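Local coordinates for protein lipase (Pelosinus fermentans, PDB 5AH0) that hydrolyses ester bonds as a zinc-containing lipase of the alpha/beta-hydrolase clan and also breaks down the polyester poly(butylene adipate-co-terephthalate), at residues T167-F178 / F290-R299; G193-L202 / S214-F223. All blocks are in the same frame, centred on the assembly; numbering follows the deposited sequence.

Both contacts involve helical and loop elements that accompany the parallel sheet of this alpha/beta-hydrolase, and both involve helix 173-190. Interaction 1 uses its start and the short helix before it, whereas the helix backs interaction 2, where Phe200 and Leu215 pack on its Val183; Phe175 and Phe223 touch where the two meet. Along the chain, interaction 2 is nested within the loop that interaction 1 closes. Interaction 1 is the more buried, an aromatic and aliphatic interface with one buried salt bridge. Interaction 2 runs from an exposed helix start, capped by Ser214 and met by the carboxylate of Glu194, to an aromatic cluster, its Leu202 side chain about 9 Å from the zinc ion.

Interaction 1: T167-F178 / F290-R299; sequences TLADGINIFGDF and FGRFIGSYTR
Phe178 points the edge of its ring at the face of Phe290 in a T-shaped pair, centroids 4.9 Å apart and planes at 84°. Its CG lies anti to the backbone N (chi1 -180°), which brings CD1 over the centre of the Phe290 ring, while CB makes a CH-pi contact with the same face. Ile174 and Asp177 meet the rim of that ring, and Leu168 CD1 comes obliquely to Phe290 CD1, so Phe290 is a knob in a hole formed by four residues of 167-178. With an alanine in place of Phe290, the hole would probably be left as a gap, and the edge of Phe178 would lose the face it points at. One helical turn on, Phe293 offers a face to Ile174 CD1, 3.9 Å from the ring centroid, so the CG1-CD1 arm of Ile174 serves both rings. Thr167 lies against Ile294 and Tyr297: CB is 3.5 Å from Tyr297 CD2, and OG1 is 3.3 Å from Ile294 CG2. At the polar end, Arg299 NH1 gives Asp170 OD2, on its anti side, a nearly straight bond of 2.7 Å (173°), the carboxylate and guanidinium almost coplanar. NH1 also donates to Tyr297 OH; Thr241 bonds Asp170 OD2 and Val305 O receives Arg299 NH2. The chemistry implies a largely apolar join with a buried ion pair, where Asp170 probably helps to offset a second positive charge, Arg304.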
loop_
_atom_site.group_PDB
_atom_site.type_symbol
_atom_site.label_atom_id
_atom_site.label_comp_id
_atom_site.label_asym_id
_atom_site.label_seq_id
_atom_site.Cartn_x
_atom_site.Cartn_y
_atom_site.Cartn_z
ATOM N N THR A 167 3.583 11.690 -9.385
ATOM C CA THR A 167 4.679 12.308 -10.127
ATOM C C THR A 167 6.009 12.126 -9.375
ATOM O O THR A 167 7.079 12.325 -9.934
ATOM C CB THR A 167 4.389 13.791 -10.411
ATOM O OG1 THR A 167 4.099 14.476 -9.196
ATOM C CG2 THR A 167 3.168 13.894 -11.288
ATOM N N LEU A 168 5.943 11.697 -8.119
ATOM C CA LEU A 168 7.163 11.373 -7.391
ATOM C C LEU A 168 7.881 10.214 -8.064
ATOM O O LEU A 168 9.106 10.192 -8.150
ATOM C CB LEU A 168 6.869 10.992 -5.946
ATOM C CG LEU A 168 8.109 10.904 -5.055
ATOM C CD1 LEU A 168 8.503 12.273 -4.513
ATOM C CD2 LEU A 168 7.907 9.922 -3.937
ATOM N N ALA A 169 7.111 9.254 -8.559
ATOM C CA ALA A 169 7.701 8.087 -9.210
ATOM C C ALA A 169 8.022 8.354 -10.683
ATOM O O ALA A 169 8.815 7.627 -11.282
ATOM C CB ALA A 169 6.774 6.875 -9.078
ATOM N N ASP A 170 7.417 9.391 -11.262
ATOM C CA ASP A 170 7.697 9.747 -12.655
ATOM C C ASP A 170 9.096 10.341 -12.806
ATOM O O ASP A 170 9.713 10.225 -13.864
ATOM C CB ASP A 170 6.652 10.732 -13.207
ATOM C CG ASP A 170 5.275 10.093 -13.411
ATOM O OD1 ASP A 170 4.971 9.071 -12.767
ATOM O OD2 ASP A 170 4.496 10.602 -14.244
ATOM N N GLY A 171 9.577 10.993 -11.748
ATOM C CA GLY A 171 10.909 11.576 -11.730
ATOM C C GLY A 171 12.042 10.563 -11.650
ATOM O O GLY A 171 13.216 10.935 -11.659
ATOM N N ILE A 172 11.687 9.284 -11.560
ATOM C CA ILE A 172 12.649 8.179 -11.573
ATOM C C ILE A 172 13.740 8.265 -10.500
ATOM O O ILE A 172 13.793 7.431 -9.597
ATOM C CB ILE A 172 13.328 8.053 -12.940
ATOM C CG1 ILE A 172 12.271 7.771 -14.010
ATOM C CG2 ILE A 172 14.362 6.941 -12.907
ATOM C CD1 ILE A 172 12.811 7.715 -15.425
ATOM N N ASN A 173 14.611 9.265 -10.594
ATOM C CA ASN A 173 15.729 9.358 -9.668
ATOM C C ASN A 173 15.305 9.741 -8.260
ATOM O O ASN A 173 15.948 9.377 -7.279
ATOM C CB ASN A 173 16.747 10.363 -10.175
ATOM C CG ASN A 173 17.922 9.702 -10.838
ATOM O OD1 ASN A 173 18.156 8.508 -10.655
ATOM N ND2 ASN A 173 18.669 10.467 -11.625
ATOM N N ILE A 174 14.217 10.481 -8.148
ATOM C CA ILE A 174 13.822 10.973 -6.842
ATOM C C ILE A 174 13.087 9.883 -6.055
ATOM O O ILE A 174 13.020 9.920 -4.827
ATOM C CB ILE A 174 12.967 12.240 -6.974
ATOM C CG1 ILE A 174 12.838 12.930 -5.614
ATOM C CG2 ILE A 174 11.618 11.916 -7.593
ATOM C CD1 ILE A 174 12.475 14.391 -5.709
ATOM N N PHE A 175 12.566 8.896 -6.774
ATOM C CA PHE A 175 12.005 7.696 -6.156
ATOM C C PHE A 175 13.023 7.001 -5.247
ATOM O O PHE A 175 12.719 6.650 -4.118
ATOM C CB PHE A 175 11.521 6.731 -7.239
ATOM C CG PHE A 175 11.223 5.346 -6.739
ATOM C CD1 PHE A 175 12.228 4.387 -6.654
ATOM C CD2 PHE A 175 9.933 4.992 -6.382
ATOM C CE1 PHE A 175 11.960 3.125 -6.204
ATOM C CE2 PHE A 175 9.651 3.713 -5.937
ATOM C CZ PHE A 175 10.663 2.780 -5.845
ATOM N N GLY A 176 14.228 6.780 -5.759
ATOM C CA GLY A 176 15.286 6.173 -4.972
ATOM C C GLY A 176 15.806 7.088 -3.871
ATOM O O GLY A 176 16.243 6.623 -2.818
ATOM N N ASP A 177 15.775 8.395 -4.108
ATOM C CA ASP A 177 16.210 9.325 -3.081
ATOM C C ASP A 177 15.237 9.271 -1.915
ATOM O O ASP A 177 15.640 9.295 -0.749
ATOM C CB ASP A 177 16.293 10.749 -3.613
ATOM C CG ASP A 177 16.721 11.737 -2.543
ATOM O OD1 ASP A 177 17.942 11.860 -2.298
ATOM O OD2 ASP A 177 15.838 12.372 -1.925
ATOM N N PHE A 178 13.950 9.196 -2.240
ATOM C CA PHE A 178 12.929 9.112 -1.216
ATOM C C PHE A 178 13.081 7.831 -0.402
ATOM O O PHE A 178 12.959 7.846 0.816
ATOM C CB PHE A 178 11.530 9.162 -1.810
ATOM C CG PHE A 178 10.463 9.078 -0.770
ATOM C CD1 PHE A 178 10.123 10.197 -0.037
ATOM C CD2 PHE A 178 9.855 7.872 -0.471
ATOM C CE1 PHE A 178 9.175 10.121 0.958
ATOM C CE2 PHE A 178 8.899 7.789 0.528
ATOM C CZ PHE A 178 8.564 8.910 1.241
ATOM N N PHE A 290 10.257 16.631 -0.907
ATOM C CA PHE A 290 9.440 15.844 -1.824
ATOM C C PHE A 290 8.106 16.522 -2.141
ATOM O O PHE A 290 7.698 16.564 -3.302
ATOM C CB PHE A 290 9.258 14.431 -1.249
ATOM C CG PHE A 290 10.576 13.751 -1.002
ATOM C CD1 PHE A 290 11.376 13.375 -2.070
ATOM C CD2 PHE A 290 11.058 13.573 0.282
ATOM C CE1 PHE A 290 12.605 12.796 -1.858
ATOM C CE2 PHE A 290 12.296 12.990 0.493
ATOM C CZ PHE A 290 13.064 12.601 -0.572
ATOM N N GLY A 291 7.460 17.085 -1.121
ATOM C CA GLY A 291 6.287 17.921 -1.311
ATOM C C GLY A 291 6.532 19.071 -2.271
ATOM O O GLY A 291 5.686 19.356 -3.125
ATOM N N ARG A 292 7.676 19.747 -2.139
ATOM C CA ARG A 292 7.990 20.868 -3.027
ATOM C C ARG A 292 8.284 20.383 -4.433
ATOM O O ARG A 292 7.877 21.020 -5.409
ATOM C CB ARG A 292 9.166 21.694 -2.484
ATOM C CG ARG A 292 8.778 22.525 -1.265
ATOM C CD ARG A 292 9.831 23.528 -0.840
ATOM N NE ARG A 292 9.709 24.833 -1.480
ATOM C CZ ARG A 292 10.514 25.252 -2.445
ATOM N NH1 ARG A 292 11.493 24.458 -2.875
ATOM N NH2 ARG A 292 10.342 26.454 -2.974
ATOM N N PHE A 293 8.977 19.252 -4.544
ATOM C CA PHE A 293 9.243 18.705 -5.860
ATOM C C PHE A 293 7.938 18.387 -6.583
ATOM O O PHE A 293 7.763 18.781 -7.722
ATOM C CB PHE A 293 10.112 17.443 -5.803
ATOM C CG PHE A 293 10.279 16.792 -7.146
ATOM C CD1 PHE A 293 11.251 17.240 -8.032
ATOM C CD2 PHE A 293 9.421 15.776 -7.549
ATOM C CE1 PHE A 293 11.390 16.669 -9.294
ATOM C CE2 PHE A 293 9.552 15.186 -8.812
ATOM C CZ PHE A 293 10.541 15.632 -9.688
ATOM N N ILE A 294 7.043 17.653 -5.935
ATOM C CA ILE A 294 5.776 17.263 -6.557
ATOM C C ILE A 294 4.922 18.475 -6.896
ATOM O O ILE A 294 4.260 18.519 -7.939
ATOM C CB ILE A 294 4.962 16.318 -5.647
ATOM C CG1 ILE A 294 5.756 15.036 -5.383
ATOM C CG2 ILE A 294 3.607 15.951 -6.286
ATOM C CD1 ILE A 294 5.132 14.152 -4.353
ATOM N N GLY A 295 4.956 19.472 -6.020
ATOM C CA GLY A 295 4.169 20.673 -6.219
ATOM C C GLY A 295 4.668 21.588 -7.324
ATOM O O GLY A 295 4.025 22.589 -7.622
ATOM N N SER A 296 5.803 21.257 -7.938
ATOM C CA SER A 296 6.357 22.093 -9.000
ATOM C C SER A 296 6.595 21.303 -10.293
ATOM O O SER A 296 7.064 21.852 -11.288
ATOM C CB SER A 296 7.665 22.753 -8.545
ATOM O OG SER A 296 8.693 21.799 -8.355
ATOM N N TYR A 297 6.286 20.013 -10.270
ATOM C CA TYR A 297 6.524 19.157 -11.419
ATOM C C TYR A 297 5.347 19.167 -12.386
ATOM O O TYR A 297 4.245 18.781 -12.032
ATOM C CB TYR A 297 6.819 17.727 -10.966
ATOM C CG TYR A 297 7.042 16.780 -12.115
ATOM C CD1 TYR A 297 8.294 16.651 -12.700
ATOM C CD2 TYR A 297 6.003 16.004 -12.611
ATOM C CE1 TYR A 297 8.508 15.787 -13.757
ATOM C CE2 TYR A 297 6.199 15.129 -13.671
ATOM C CZ TYR A 297 7.460 15.025 -14.241
ATOM O OH TYR A 297 7.670 14.161 -15.295
ATOM N N THR A 298 5.588 19.625 -13.612
ATOM C CA THR A 298 4.578 19.541 -14.667
ATOM C C THR A 298 5.152 18.831 -15.892
ATOM O O THR A 298 6.363 18.707 -16.042
ATOM C CB THR A 298 4.035 20.930 -15.068
ATOM O OG1 THR A 298 5.106 21.757 -15.535
ATOM C CG2 THR A 298 3.358 21.599 -13.878
ATOM N N ARG A 299 4.276 18.344 -16.759
ATOM C CA ARG A 299 4.735 17.638 -17.946
ATOM C C ARG A 299 3.662 17.580 -19.012
ATOM O O ARG A 299 2.525 17.185 -18.746
ATOM C CB ARG A 299 5.171 16.222 -17.588
ATOM C CG ARG A 299 5.797 15.475 -18.723
ATOM C CD ARG A 299 6.011 14.049 -18.333
ATOM N NE ARG A 299 4.747 13.342 -18.213
ATOM C CZ ARG A 299 4.436 12.531 -17.204
ATOM N NH1 ARG A 299 5.298 12.343 -16.211
ATOM N NH2 ARG A 299 3.260 11.918 -17.187
#

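Interaction 2: G193-L202 / S214-F223; sequences GEKLIYDFKL and SLTDYTNRVF
Glu194 reaches the first turn of helix 215-223, whose N-cap is Ser214, while its loop continues along the helix to an aromatic cluster of Phe200, Tyr218 and Phe223. Among the polar contacts, Thr216 OG1 donates to Glu194 OE2 at 2.5 Å, so short that its exact length is doubtful, and Thr216 N gives OE1 a weak bond. The bend at chi2 (-74°) turns the carboxylate to the helix start, where a negative charge probably suits the helix dipole. Ser214 OG caps the same turn by accepting from Asp217 N. Asp199 OD2 forms a salt bridge with Arg87, and OD1 accepts from Lys201 N in an Asx turn. Apolar contacts lie toward both ends of the helix: Leu196 CD2 meets Leu215 CD2 at 3.8 Å near its start, and Leu202 CD1 packs on Val222 CG1 near its finish, branched aliphatic chains suited to burial. In the cluster, Phe223 turns its edge to the face of Phe200 in an offset edge-to-face pair (planes 83° apart), and Tyr218 lies oblique to Phe200, CE2 3.3 Å from Phe200 CD2. Tyrosine suits its place, packing its ring while its hydroxyl meets the loop backbone: Phe200 N donates to Tyr218 OH at 3.2 Å.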
loop_
_atom_site.group_PDB
_atom_site.type_symbol
_atom_site.label_atom_id
_atom_site.label_comp_id
_atom_site.label_asym_id
_atom_site.label_seq_id
_atom_site.Cartn_x
_atom_site.Cartn_y
_atom_site.Cartn_z
ATOM N N GLY A 193 19.914 3.913 14.541
ATOM C CA GLY A 193 21.126 4.068 13.760
ATOM C C GLY A 193 21.278 2.897 12.805
ATOM O O GLY A 193 20.289 2.402 12.263
ATOM N N GLU A 194 22.509 2.428 12.632
ATOM C CA GLU A 194 22.803 1.320 11.719
ATOM C C GLU A 194 22.176 -0.010 12.133
ATOM O O GLU A 194 22.140 -0.953 11.339
ATOM C CB GLU A 194 24.318 1.131 11.587
ATOM C CG GLU A 194 24.984 2.096 10.620
ATOM C CD GLU A 194 24.704 1.761 9.160
ATOM O OE1 GLU A 194 24.401 0.586 8.859
ATOM O OE2 GLU A 194 24.790 2.678 8.314
ATOM N N LYS A 195 21.687 -0.097 13.366
ATOM C CA LYS A 195 21.108 -1.348 13.835
ATOM C C LYS A 195 19.605 -1.422 13.606
ATOM O O LYS A 195 18.939 -2.291 14.156
ATOM C CB LYS A 195 21.431 -1.584 15.315
ATOM C CG LYS A 195 22.894 -1.931 15.568
ATOM C CD LYS A 195 23.079 -2.575 16.940
ATOM C CE LYS A 195 24.488 -3.148 17.117
ATOM N NZ LYS A 195 24.638 -3.901 18.403
ATOM N N LEU A 196 19.081 -0.519 12.783
ATOM C CA LEU A 196 17.658 -0.515 12.451
ATOM C C LEU A 196 17.232 -1.818 11.781
ATOM O O LEU A 196 17.856 -2.270 10.823
ATOM C CB LEU A 196 17.334 0.659 11.525
ATOM C CG LEU A 196 15.894 0.785 11.029
ATOM C CD1 LEU A 196 14.994 1.410 12.098
ATOM C CD2 LEU A 196 15.866 1.639 9.755
ATOM N N ILE A 197 16.168 -2.425 12.285
ATOM C CA ILE A 197 15.632 -3.616 11.651
ATOM C C ILE A 197 14.696 -3.193 10.526
ATOM O O ILE A 197 13.596 -2.695 10.764
ATOM C CB ILE A 197 14.899 -4.509 12.651
ATOM C CG1 ILE A 197 15.804 -4.780 13.857
ATOM C CG2 ILE A 197 14.452 -5.807 11.980
ATOM C CD1 ILE A 197 15.155 -5.597 14.946
ATOM N N TYR A 198 15.168 -3.341 9.297
ATOM C CA TYR A 198 14.382 -3.006 8.124
ATOM C C TYR A 198 14.809 -3.913 6.983
ATOM O O TYR A 198 15.999 -4.126 6.767
ATOM C CB TYR A 198 14.555 -1.530 7.746
ATOM C CG TYR A 198 13.541 -1.028 6.740
ATOM C CD1 TYR A 198 13.652 -1.353 5.388
ATOM C CD2 TYR A 198 12.476 -0.219 7.135
ATOM C CE1 TYR A 198 12.723 -0.888 4.449
ATOM C CE2 TYR A 198 11.535 0.252 6.203
ATOM C CZ TYR A 198 11.674 -0.090 4.865
ATOM O OH TYR A 198 10.762 0.358 3.944
ATOM N N ASP A 199 13.840 -4.464 6.263
ATOM C CA ASP A 199 14.146 -5.395 5.191
ATOM C C ASP A 199 13.348 -5.111 3.922
ATOM O O ASP A 199 12.129 -4.973 3.972
ATOM C CB ASP A 199 13.886 -6.825 5.647
ATOM C CG ASP A 199 14.109 -7.825 4.535
ATOM O OD1 ASP A 199 15.016 -7.586 3.702
ATOM O OD2 ASP A 199 13.378 -8.833 4.485
ATOM N N PHE A 200 14.024 -5.062 2.777
ATOM C CA PHE A 200 13.330 -4.693 1.550
ATOM C C PHE A 200 12.547 -5.843 0.946
ATOM O O PHE A 200 11.709 -5.631 0.059
ATOM C CB PHE A 200 14.310 -4.109 0.539
ATOM C CG PHE A 200 14.869 -2.788 0.974
ATOM C CD1 PHE A 200 14.097 -1.642 0.888
ATOM C CD2 PHE A 200 16.154 -2.691 1.478
ATOM C CE1 PHE A 200 14.592 -0.422 1.300
ATOM C CE2 PHE A 200 16.660 -1.474 1.886
ATOM C CZ PHE A 200 15.875 -0.339 1.803
ATOM N N LYS A 201 12.802 -7.047 1.457
ATOM C CA LYS A 201 12.070 -8.240 1.051
ATOM C C LYS A 201 12.099 -8.419 -0.462
ATOM O O LYS A 201 11.055 -8.481 -1.117
ATOM C CB LYS A 201 10.629 -8.172 1.564
ATOM C CG LYS A 201 10.529 -8.017 3.070
ATOM C CD LYS A 201 9.175 -7.461 3.480
ATOM C CE LYS A 201 9.248 -6.725 4.815
ATOM N NZ LYS A 201 8.425 -5.453 4.798
ATOM N N LEU A 202 13.304 -8.458 -1.018
ATOM C CA LEU A 202 13.467 -8.679 -2.449
ATOM C C LEU A 202 14.220 -9.971 -2.718
ATOM O O LEU A 202 15.112 -10.014 -3.561
ATOM C CB LEU A 202 14.190 -7.493 -3.086
ATOM C CG LEU A 202 13.394 -6.202 -2.881
ATOM C CD1 LEU A 202 14.205 -4.968 -3.207
ATOM C CD2 LEU A 202 12.145 -6.253 -3.730
ATOM N N SER A 214 26.314 -3.712 6.455
ATOM C CA SER A 214 25.656 -2.610 7.143
ATOM C C SER A 214 24.339 -2.255 6.452
ATOM O O SER A 214 24.169 -2.529 5.266
ATOM C CB SER A 214 26.564 -1.386 7.195
ATOM O OG SER A 214 26.572 -0.718 5.947
ATOM N N LEU A 215 23.406 -1.670 7.197
ATOM C CA LEU A 215 22.128 -1.252 6.626
ATOM C C LEU A 215 22.325 -0.300 5.450
ATOM O O LEU A 215 21.659 -0.418 4.421
ATOM C CB LEU A 215 21.260 -0.569 7.679
ATOM C CG LEU A 215 19.897 -0.084 7.184
ATOM C CD1 LEU A 215 19.015 -1.258 6.755
ATOM C CD2 LEU A 215 19.203 0.758 8.246
ATOM N N THR A 216 23.262 0.629 5.612
ATOM C CA THR A 216 23.562 1.622 4.589
ATOM C C THR A 216 24.066 0.991 3.289
ATOM O O THR A 216 23.602 1.353 2.203
ATOM C CB THR A 216 24.611 2.629 5.091
ATOM O OG1 THR A 216 24.032 3.449 6.114
ATOM C CG2 THR A 216 25.083 3.517 3.959
ATOM N N ASP A 217 24.997 0.046 3.394
ATOM C CA ASP A 217 25.505 -0.632 2.206
ATOM C C ASP A 217 24.426 -1.472 1.547
ATOM O O ASP A 217 24.302 -1.488 0.328
ATOM C CB ASP A 217 26.698 -1.529 2.548
ATOM C CG ASP A 217 27.972 -0.745 2.778
ATOM O OD1 ASP A 217 27.883 0.471 3.064
ATOM O OD2 ASP A 217 29.063 -1.351 2.645
ATOM N N TYR A 218 23.624 -2.140 2.367
ATOM C CA TYR A 218 22.522 -2.960 1.883
ATOM C C TYR A 218 21.532 -2.086 1.111
ATOM O O TYR A 218 21.133 -2.435 -0.008
ATOM C CB TYR A 218 21.845 -3.668 3.064
ATOM C CG TYR A 218 20.522 -4.346 2.764
ATOM C CD1 TYR A 218 20.397 -5.261 1.732
ATOM C CD2 TYR A 218 19.384 -4.041 3.512
ATOM C CE1 TYR A 218 19.182 -5.876 1.464
ATOM C CE2 TYR A 218 18.167 -4.646 3.249
ATOM C CZ TYR A 218 18.071 -5.563 2.221
ATOM O OH TYR A 218 16.864 -6.170 1.948
ATOM N N THR A 219 21.164 -0.944 1.697
ATOM C CA THR A 219 20.228 -0.009 1.064
ATOM C C THR A 219 20.731 0.509 -0.282
ATOM O O THR A 219 20.002 0.481 -1.278
ATOM C CB THR A 219 19.933 1.214 1.972
ATOM O OG1 THR A 219 19.588 0.772 3.291
ATOM C CG2 THR A 219 18.785 2.027 1.411
ATOM N N ASN A 220 21.973 0.986 -0.307
ATOM C CA ASN A 220 22.587 1.450 -1.550
ATOM C C ASN A 220 22.673 0.362 -2.611
ATOM O O ASN A 220 22.418 0.619 -3.782
ATOM C CB ASN A 220 23.974 2.041 -1.286
ATOM C CG ASN A 220 23.901 3.423 -0.673
ATOM O OD1 ASN A 220 22.928 4.153 -0.883
ATOM N ND2 ASN A 220 24.929 3.798 0.080
ATOM N N ARG A 221 23.036 -0.850 -2.209
ATOM C CA ARG A 221 23.160 -1.936 -3.173
ATOM C C ARG A 221 21.801 -2.240 -3.813
ATOM O O ARG A 221 21.723 -2.522 -5.006
ATOM C CB ARG A 221 23.737 -3.190 -2.504
ATOM C CG ARG A 221 23.868 -4.408 -3.426
ATOM C CD ARG A 221 24.737 -5.493 -2.794
ATOM N NE ARG A 221 24.145 -6.030 -1.568
ATOM C CZ ARG A 221 23.261 -7.027 -1.524
ATOM N NH1 ARG A 221 22.861 -7.622 -2.643
ATOM N NH2 ARG A 221 22.786 -7.436 -0.354
ATOM N N VAL A 222 20.726 -2.128 -3.038
ATOM C CA VAL A 222 19.389 -2.380 -3.569
ATOM C C VAL A 222 18.977 -1.395 -4.662
ATOM O O VAL A 222 18.513 -1.804 -5.728
ATOM C CB VAL A 222 18.330 -2.328 -2.453
ATOM C CG1 VAL A 222 16.920 -2.181 -3.044
ATOM C CG2 VAL A 222 18.446 -3.554 -1.550
ATOM N N PHE A 223 19.167 -0.102 -4.405
ATOM C CA PHE A 223 18.672 0.940 -5.309
ATOM C C PHE A 223 19.708 1.389 -6.350
ATOM O O PHE A 223 19.439 2.259 -7.181
ATOM C CB PHE A 223 18.169 2.128 -4.487
ATOM C CG PHE A 223 16.959 1.804 -3.658
ATOM C CD1 PHE A 223 15.691 1.815 -4.222
ATOM C CD2 PHE A 223 17.092 1.440 -2.331
ATOM C CE1 PHE A 223 14.578 1.499 -3.472
ATOM C CE2 PHE A 223 15.978 1.121 -1.571
ATOM C CZ PHE A 223 14.719 1.150 -2.142
#